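Local atomic coordinates of diacylglycerol O-acyltransferase (Marinobacter hydrocarbonoclasticus, PDB entry 6CHJ), a protein that probably catalyses the transfer of an acyl group from acyl-CoA to diacylglycerol, giving triacylglycerol, and, as a wax ester synthase, to long-chain alcohols, giving wax esters. Residues L78-H81 with F82-E85; P90-I93 with R94-L97; L138-G141 with V142-M145. All blocks are in the same frame, centred on the assembly; numbering follows the deposited sequence.

Contact 1 (L78-H81 with F82-E85); sequences LEHH and FRFE
Arg83 reaches back from the start of a strand to the carbonyl of His80, at the end of the short helix just before it. The contact is local, where helix 78-81 hands over to strand 82-86, and three hydrogen bonds hold it. Phe82 N donates to Leu78 O over 2.8 Å, a last helical bond made by the first residue to leave helical geometry. Arg83 takes the carbonyl two residues on side-on: Arg83 NE lies 3.1 Å and Arg83 NH2 3.3 Å from His80 O, which sits near the plane of the guanidinium. The first torsion sets CG opposite its own carbonyl carbon (chi1 -60°), and the extended chain beyond it carries the guanidinium alongside His80. Arg83 NH2 stands 3.7 Å from His80 CE1, over one face of the imidazole, the two planes turned 67° apart. On the strand side, backbone bonds from Arg83 to Val117 and Leu119 bind the segment to strand 115-121.

Apolar contact is slighter: Leu78 CG meets Phe82 CB at 4.1 Å, while the phenyl ring runs on to Leu47 and Trp165, a buried place that suits an aromatic.

Among charges, Glu79 bends back so that its OE1 and OE2 both lie 3.1 Å from Phe82 O, acceptor against acceptor with no hydrogen bond. The salt bridge of Glu79 OE2 to Arg48 NH1 probably keeps the acid charged in spite of this. The chemistry thus implies that arginine is apt here because one side chain supplies two N-H groups to a single carbonyl oxygen where the helix stops.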
# COMPACT_ATOMS: atom_id res chain seq x y z
N LEU B 78 15.91 1.60 -7.97
CA LEU B 78 15.03 0.92 -8.92
C LEU B 78 14.31 -0.24 -8.26
O LEU B 78 13.22 -0.61 -8.71
CB LEU B 78 15.79 0.44 -10.18
CG LEU B 78 14.87 -0.28 -11.16
CD1 LEU B 78 13.97 0.74 -11.85
CD2 LEU B 78 15.59 -1.11 -12.20
N GLU B 79 14.86 -0.83 -7.22
CA GLU B 79 14.12 -1.93 -6.62
C GLU B 79 13.03 -1.45 -5.67
O GLU B 79 12.24 -2.27 -5.17
CB GLU B 79 15.05 -2.92 -5.92
CG GLU B 79 14.49 -4.36 -5.85
CD GLU B 79 13.72 -4.84 -7.11
OE1 GLU B 79 14.00 -4.39 -8.25
OE2 GLU B 79 12.84 -5.72 -6.95
N HIS B 80 12.97 -0.14 -5.43
CA HIS B 80 11.74 0.40 -4.86
C HIS B 80 10.63 0.51 -5.91
O HIS B 80 9.48 0.15 -5.64
CB HIS B 80 11.97 1.77 -4.22
CG HIS B 80 10.71 2.42 -3.76
ND1 HIS B 80 10.09 2.06 -2.58
CD2 HIS B 80 9.94 3.36 -4.34
CE1 HIS B 80 8.98 2.78 -2.45
NE2 HIS B 80 8.86 3.57 -3.51
N HIS B 81 10.95 1.00 -7.12
CA HIS B 81 9.92 1.25 -8.12
C HIS B 81 9.56 -0.00 -8.93
O HIS B 81 8.40 -0.15 -9.35
CB HIS B 81 10.38 2.37 -9.07
CG HIS B 81 10.64 3.68 -8.38
ND1 HIS B 81 11.83 3.97 -7.75
CD2 HIS B 81 9.87 4.79 -8.26
CE1 HIS B 81 11.78 5.20 -7.26
NE2 HIS B 81 10.61 5.72 -7.55
N PHE B 82 10.49 -0.92 -9.15
CA PHE B 82 10.24 -2.14 -9.91
C PHE B 82 10.11 -3.34 -8.98
O PHE B 82 10.97 -3.55 -8.12
CB PHE B 82 11.35 -2.39 -10.93
CG PHE B 82 11.23 -3.72 -11.61
CD1 PHE B 82 10.07 -4.04 -12.31
CD2 PHE B 82 12.25 -4.66 -11.53
CE1 PHE B 82 9.94 -5.26 -12.94
CE2 PHE B 82 12.13 -5.87 -12.15
CZ PHE B 82 10.97 -6.18 -12.86
N ARG B 83 9.06 -4.14 -9.17
CA ARG B 83 8.77 -5.20 -8.22
C ARG B 83 8.36 -6.47 -8.94
O ARG B 83 7.60 -6.43 -9.92
CB ARG B 83 7.67 -4.79 -7.24
CG ARG B 83 8.09 -3.58 -6.44
CD ARG B 83 7.26 -3.35 -5.23
NE ARG B 83 7.49 -1.99 -4.76
CZ ARG B 83 6.63 -1.32 -3.99
NH1 ARG B 83 5.51 -1.91 -3.61
NH2 ARG B 83 6.89 -0.08 -3.62
N PHE B 84 8.86 -7.59 -8.44
CA PHE B 84 8.62 -8.91 -8.97
C PHE B 84 7.77 -9.64 -7.94
O PHE B 84 8.21 -9.86 -6.81
CB PHE B 84 9.95 -9.63 -9.22
CG PHE B 84 9.81 -10.98 -9.88
CD1 PHE B 84 8.71 -11.28 -10.69
CD2 PHE B 84 10.79 -11.95 -9.70
CE1 PHE B 84 8.60 -12.53 -11.29
CE2 PHE B 84 10.69 -13.20 -10.31
CZ PHE B 84 9.59 -13.49 -11.10
N GLU B 85 6.54 -9.98 -8.33
CA GLU B 85 5.59 -10.60 -7.43
C GLU B 85 4.93 -11.76 -8.15
O GLU B 85 5.10 -11.96 -9.36
CB GLU B 85 4.53 -9.59 -6.94
CG GLU B 85 5.00 -8.66 -5.82
CD GLU B 85 4.71 -7.19 -6.11
OE1 GLU B 85 4.20 -6.88 -7.21
OE2 GLU B 85 5.00 -6.33 -5.25

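Contact 2 (P90-I93 with R94-L97); sequences PGRI and RELL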
# COMPACT_ATOMS: atom_id res chain seq x y z
N PRO B 90 -4.71 -20.53 -7.29
CA PRO B 90 -4.28 -21.18 -8.54
C PRO B 90 -3.86 -20.27 -9.68
O PRO B 90 -3.85 -20.73 -10.83
CB PRO B 90 -5.53 -21.99 -8.94
CG PRO B 90 -6.71 -21.29 -8.23
CD PRO B 90 -6.15 -20.24 -7.30
N GLY B 91 -3.53 -19.01 -9.40
CA GLY B 91 -2.91 -18.16 -10.40
C GLY B 91 -3.75 -17.79 -11.60
O GLY B 91 -3.20 -17.44 -12.65
N ARG B 92 -5.07 -17.83 -11.48
CA ARG B 92 -5.92 -17.50 -12.62
C ARG B 92 -6.44 -16.06 -12.49
O ARG B 92 -5.97 -15.26 -11.67
CB ARG B 92 -7.05 -18.52 -12.74
CG ARG B 92 -8.07 -18.37 -11.66
CD ARG B 92 -8.77 -19.68 -11.33
NE ARG B 92 -9.37 -19.62 -10.00
CZ ARG B 92 -10.45 -18.92 -9.70
NH1 ARG B 92 -11.08 -18.20 -10.64
NH2 ARG B 92 -10.91 -18.92 -8.45
N ILE B 93 -7.43 -15.72 -13.32
CA ILE B 93 -7.79 -14.32 -13.48
C ILE B 93 -8.37 -13.75 -12.19
O ILE B 93 -8.06 -12.61 -11.82
CB ILE B 93 -8.74 -14.14 -14.68
CG1 ILE B 93 -8.01 -14.52 -15.97
CG2 ILE B 93 -9.20 -12.68 -14.78
CD1 ILE B 93 -6.57 -13.97 -16.08
N ARG B 94 -9.18 -14.53 -11.47
CA ARG B 94 -9.68 -14.03 -10.19
C ARG B 94 -8.53 -13.59 -9.27
O ARG B 94 -8.61 -12.54 -8.63
CB ARG B 94 -10.54 -15.10 -9.51
CG ARG B 94 -10.95 -14.72 -8.09
CD ARG B 94 -12.35 -15.17 -7.74
NE ARG B 94 -12.70 -16.45 -8.36
CZ ARG B 94 -13.56 -17.32 -7.85
NH1 ARG B 94 -14.17 -17.06 -6.69
NH2 ARG B 94 -13.82 -18.46 -8.50
N GLU B 95 -7.42 -14.35 -9.25
CA GLU B 95 -6.29 -13.94 -8.40
C GLU B 95 -5.58 -12.70 -8.96
O GLU B 95 -5.20 -11.80 -8.19
CB GLU B 95 -5.30 -15.10 -8.22
CG GLU B 95 -5.80 -16.19 -7.25
CD GLU B 95 -6.98 -16.99 -7.81
OE1 GLU B 95 -8.03 -17.13 -7.13
OE2 GLU B 95 -6.86 -17.49 -8.95
N LEU B 96 -5.39 -12.62 -10.28
CA LEU B 96 -4.74 -11.44 -10.86
C LEU B 96 -5.49 -10.16 -10.51
O LEU B 96 -4.87 -9.11 -10.34
CB LEU B 96 -4.66 -11.57 -12.37
CG LEU B 96 -4.04 -10.40 -13.14
CD1 LEU B 96 -2.60 -10.09 -12.71
CD2 LEU B 96 -4.08 -10.70 -14.65
N LEU B 97 -6.82 -10.23 -10.43
CA LEU B 97 -7.58 -9.02 -10.19
C LEU B 97 -7.54 -8.64 -8.72
O LEU B 97 -7.54 -7.45 -8.40
CB LEU B 97 -9.02 -9.17 -10.67
CG LEU B 97 -9.17 -9.41 -12.18
CD1 LEU B 97 -10.64 -9.51 -12.57
CD2 LEU B 97 -8.47 -8.36 -13.03
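Glu95 folds its carboxylate back onto Arg92, the residue that precedes the first turn of helix 93-105. Glu95 OE2 accepts from Arg92 N at 3.1 Å through its anti lone pair, away from the other oxygen. The bend at chi2 (69°) is what turns the acid toward the start of the helix. Arg92 adds its charge: Arg92 NE forms a salt bridge with Glu95 OE2 at 3.5 Å, but the oxygen stands well out of the guanidinium plane, and the attraction is electrostatic, without an N-H aimed at it. Pro90 closes in beside the acid, Pro90 CD lying 3.3 Å from Glu95 OE2.

Arg92 NH2 also comes within 2.9 Å of Arg94 NH2; these are two donors of like charge, and the exact placing of both ends is doubtful. With an alanine at Arg92, the carboxylate of Glu95 would probably lose this countercharge and be freer to turn.

Farther out, the helix frame sets these groups. Leu96 N donates to Arg92 O at 3.0 Å and Leu97 N to Ile93 O, while Ile93 CG2 touches Leu97 CD1 at 4.1 Å. Leu96 meets Leu87 and Leu123, a buried site apt for leucine. The peptide bond before Pro90 is cis, and Gly91 takes a positive phi, which favours glycine.

The N-cap to N3 pairing is half of a capping box, at the head of the helix in the beta-alpha-beta crossover from strand 82-86 to its parallel neighbour 115-121.

Contact 3 (L138-G141 with V142-M145); sequences LVDG and VSAM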
# COMPACT_ATOMS: atom_id res chain seq x y z
N LEU B 138 1.91 13.39 -11.75
CA LEU B 138 3.10 13.19 -12.57
C LEU B 138 2.76 12.83 -14.01
O LEU B 138 3.43 13.31 -14.93
CB LEU B 138 3.98 12.10 -11.95
CG LEU B 138 5.38 12.00 -12.56
CD1 LEU B 138 6.21 13.21 -12.12
CD2 LEU B 138 6.07 10.70 -12.16
N VAL B 139 1.77 11.98 -14.22
CA VAL B 139 1.30 11.63 -15.56
C VAL B 139 -0.21 11.45 -15.52
O VAL B 139 -0.73 10.66 -14.72
CB VAL B 139 1.98 10.34 -16.08
CG1 VAL B 139 1.39 9.94 -17.43
CG2 VAL B 139 3.49 10.52 -16.18
N ASP B 140 -0.93 12.17 -16.38
CA ASP B 140 -2.38 12.00 -16.47
C ASP B 140 -2.71 10.60 -16.97
O ASP B 140 -1.83 9.78 -17.27
CB ASP B 140 -3.00 13.07 -17.36
CG ASP B 140 -2.55 12.96 -18.79
OD1 ASP B 140 -1.55 13.62 -19.15
OD2 ASP B 140 -3.17 12.19 -19.55
N GLY B 141 -4.01 10.31 -17.07
CA GLY B 141 -4.49 8.98 -17.39
C GLY B 141 -4.28 8.50 -18.81
O GLY B 141 -3.95 7.32 -19.02
N VAL B 142 -4.45 9.37 -19.80
CA VAL B 142 -4.37 8.89 -21.17
C VAL B 142 -2.92 8.77 -21.62
O VAL B 142 -2.51 7.73 -22.14
CB VAL B 142 -5.20 9.79 -22.10
CG1 VAL B 142 -6.64 9.60 -21.78
CG2 VAL B 142 -4.87 11.24 -21.93
N SER B 143 -2.09 9.80 -21.37
CA SER B 143 -0.68 9.69 -21.74
C SER B 143 0.02 8.58 -20.96
O SER B 143 0.96 7.96 -21.47
CB SER B 143 0.05 11.02 -21.54
OG SER B 143 -0.19 11.58 -20.27
N ALA B 144 -0.44 8.29 -19.75
CA ALA B 144 0.01 7.07 -19.08
C ALA B 144 -0.30 5.86 -19.95
O ALA B 144 0.60 5.08 -20.28
CB ALA B 144 -0.63 6.93 -17.70
N MET B 145 -1.56 5.71 -20.35
CA MET B 145 -1.91 4.55 -21.16
C MET B 145 -1.52 4.72 -22.63
O MET B 145 -1.79 3.82 -23.43
CB MET B 145 -3.40 4.21 -21.02
CG MET B 145 -3.74 3.58 -19.64
SD MET B 145 -4.68 2.01 -19.63
CE MET B 145 -3.47 0.73 -20.04
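Val139 lays its CG1 methyl against the first turn of helix 141-150, 3.6 Å from Ala144 CB. Val139 is the residue just before the closing DG, Asp140 and Gly141, of the HHxxxDG motif characteristic of this acyltransferase family; Ala144 lies in the helix that follows. In this family the motif's second histidine is thought to be the catalytic base, and probably is here. Small or branched side chains suit this meeting, because the loop runs close to the helix; Val139 is buried and also touches Pro56.

Asp140 is the N-cap. Its carbon CG sits between the backbone N and the carbonyl carbon (chi1 65°), which swings the carboxylate back over the helix start. Asp140 OD2 accepts from Ser143 N at 3.2 Å, and more weakly from Val142 N at 3.1 Å, two amides that a first turn would otherwise leave without helical acceptors. Aspartate is well fitted to this place, since its short side chain can reach both of them.

The backbone takes up the helical pattern beneath. Ala144 N donates to Asp140 O and Met145 N to Gly141 O, each over 3.2 Å. Gly141, the glycine of the motif, begins the helix, and Val142 touches Val381.

Ser143 completes the grip with its hydroxyl: Ser143 OG donates to Asp140 OD1 at 2.7 Å, meeting that oxygen from above the carboxylate plane, 49° out of it.

Overall arrangement
All three contacts lie within the catalytic domain and come one after another along the chain. Contact 1 ends in strand 82-86, an outermost strand, within this chain, of one mixed six-stranded sheet; contact 2 opens the helix 93-105 that comes next, their centres about 21 Å apart. The chain then returns to the same sheet as strands 115-121 and 127-135 before contact 3 begins helix 141-150. Contact 3 is about 20 Å from contact 1 and 26 Å from contact 2, centre to centre, and none touches another. Contacts 1 and 2 thus shape the edge of the sheet and its crossover helix, whereas contact 3, nearest the chain's centre, follows the sheet at the HHxxxDG motif, which probably belongs to the active site.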